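Local structure of DNA topoisomerase 2-associated protein PAT1 (Saccharomyces cerevisiae, 5LMG) at residues S328-L331 / D332-K336. The protein activates mRNA decapping and represses translation, its C-terminal domain binding directly to the decapping enzyme Dcp2 and to the exonuclease Xrn1. The protein carries 2 engineered substitutions. Residues are numbered along the deposited sequence; the frame is centred on the assembly and turned at random.
Sequences SQEL and DTELK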
loop_
_atom_site.group_PDB
_atom_site.type_symbol
_atom_site.label_atom_id
_atom_site.label_comp_id
_atom_site.label_asym_id
_atom_site.label_seq_id
_atom_site.Cartn_x
_atom_site.Cartn_y
_atom_site.Cartn_z
ATOM N N SER A 328 -2.575 -36.578 -16.316
ATOM C CA SER A 328 -2.575 -35.828 -17.572
ATOM C C SER A 328 -1.855 -34.482 -17.375
ATOM O O SER A 328 -1.535 -34.121 -16.239
ATOM C CB SER A 328 -4.010 -35.592 -18.042
ATOM O OG SER A 328 -4.703 -34.679 -17.202
ATOM N N GLN A 329 -1.630 -33.732 -18.473
ATOM C CA GLN A 329 -0.996 -32.413 -18.432
ATOM C C GLN A 329 -1.858 -31.436 -17.609
ATOM O O GLN A 329 -1.312 -30.606 -16.885
ATOM C CB GLN A 329 -0.765 -31.875 -19.850
ATOM C CG GLN A 329 0.390 -30.884 -19.959
ATOM C CD GLN A 329 0.833 -30.721 -21.393
ATOM O OE1 GLN A 329 0.368 -29.831 -22.112
ATOM N NE2 GLN A 329 1.725 -31.593 -21.850
ATOM N N GLU A 330 -3.197 -31.569 -17.696
ATOM C CA GLU A 330 -4.128 -30.727 -16.944
ATOM C C GLU A 330 -4.024 -30.966 -15.425
ATOM O O GLU A 330 -4.024 -29.989 -14.679
ATOM C CB GLU A 330 -5.571 -30.874 -17.459
ATOM C CG GLU A 330 -6.406 -29.618 -17.245
ATOM C CD GLU A 330 -6.814 -29.321 -15.809
ATOM O OE1 GLU A 330 -7.123 -30.280 -15.062
ATOM O OE2 GLU A 330 -6.740 -28.137 -15.407
ATOM N N LEU A 331 -3.899 -32.243 -14.979
ATOM C CA LEU A 331 -3.734 -32.586 -13.560
ATOM C C LEU A 331 -2.382 -32.061 -13.026
ATOM O O LEU A 331 -2.317 -31.609 -11.882
ATOM C CB LEU A 331 -3.889 -34.100 -13.315
ATOM C CG LEU A 331 -3.782 -34.602 -11.853
ATOM C CD1 LEU A 331 -4.764 -33.865 -10.907
ATOM C CD2 LEU A 331 -3.996 -36.095 -11.775
ATOM N N ASP A 332 -1.325 -32.092 -13.868
ATOM C CA ASP A 332 0.004 -31.550 -13.541
ATOM C C ASP A 332 -0.076 -30.020 -13.380
ATOM O O ASP A 332 0.594 -29.459 -12.506
ATOM C CB ASP A 332 1.040 -31.938 -14.617
ATOM C CG ASP A 332 2.453 -31.503 -14.264
ATOM O OD1 ASP A 332 3.029 -32.072 -13.303
ATOM O OD2 ASP A 332 2.971 -30.575 -14.929
ATOM N N THR A 333 -0.897 -29.355 -14.218
ATOM C CA THR A 333 -1.140 -27.914 -14.132
ATOM C C THR A 333 -1.880 -27.619 -12.820
ATOM O O THR A 333 -1.511 -26.672 -12.135
ATOM C CB THR A 333 -1.856 -27.386 -15.382
ATOM O OG1 THR A 333 -1.025 -27.638 -16.516
ATOM C CG2 THR A 333 -2.148 -25.882 -15.305
ATOM N N GLU A 334 -2.890 -28.459 -12.462
ATOM C CA GLU A 334 -3.671 -28.359 -11.218
ATOM C C GLU A 334 -2.758 -28.449 -9.993
ATOM O O GLU A 334 -2.845 -27.594 -9.111
ATOM C CB GLU A 334 -4.736 -29.472 -11.139
ATOM C CG GLU A 334 -6.005 -29.209 -11.928
ATOM C CD GLU A 334 -7.133 -30.160 -11.567
ATOM O OE1 GLU A 334 -7.360 -31.126 -12.330
ATOM O OE2 GLU A 334 -7.764 -29.962 -10.502
ATOM N N LEU A 335 -1.865 -29.469 -9.960
ATOM C CA LEU A 335 -0.918 -29.688 -8.865
ATOM C C LEU A 335 0.070 -28.536 -8.691
ATOM O O LEU A 335 0.325 -28.140 -7.556
ATOM C CB LEU A 335 -0.164 -31.012 -9.017
ATOM C CG LEU A 335 -0.869 -32.247 -8.475
ATOM C CD1 LEU A 335 -0.287 -33.498 -9.082
ATOM C CD2 LEU A 335 -0.792 -32.313 -6.936
ATOM N N LYS A 336 0.614 -28.006 -9.810
ATOM C CA LYS A 336 1.557 -26.883 -9.806
ATOM C C LYS A 336 0.894 -25.623 -9.248
ATOM O O LYS A 336 1.513 -24.899 -8.478
ATOM C CB LYS A 336 2.124 -26.640 -11.217
ATOM C CG LYS A 336 3.288 -27.562 -11.534
ATOM C CD LYS A 336 3.690 -27.505 -12.990
ATOM C CE LYS A 336 4.875 -28.405 -13.242
ATOM N NZ LYS A 336 5.073 -28.664 -14.690
#
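Q329 and T333 meet across the first turn of helix 329-355. Q329 O accepts two bonds from T333. The backbone N of T333 lies 3.0 Å from Q329 O. T333 OG1, also 3.0 Å from Q329 O, reaches it from the opposite face of the carbonyl plane. The hydroxyl can do so because OG1 stands anti to the carbonyl carbon of T333, beside its own backbone N (chi1 -61°). S328 is the N-cap. Its OG takes a weak bond from L331 N, 3.4 Å away, and its O accepts from D332 N.

The tight side is that of L331 and L335. L335 N donates to L331 O at 2.9 Å, and both side chains are buried. Both pack on L321 of helix 290-322, with L324 and R327 of the connecting loop beside them. This joins the start of one helix to the end of the one before it.

One flank of this leucine face is looser and polar, with E330 exposed. E330 CG runs anti to its backbone N, and a bend at chi2 (-72°) brings the carboxylate up beside E334. E330 OE1 lies 2.9 Å from E334 OE1, with the two carboxylate planes 34° apart. Two acceptors this close cannot bond unless one holds a proton. E334 CG also packs against E330 OE1 at 3.5 Å. An alanine in place of E334 would take away this CG contact and the facing charge, and would probably leave the E330 carboxylate freer to turn. On the other flank of the leucines, K336 NZ forms a salt bridge with D332 OD2 at 2.9 Å, coming in on its syn lone pair.

The acidic side chains of this first turn probably gain from the helix dipole. The close glutamate pair probably favours a raised pKa, perhaps a shared proton.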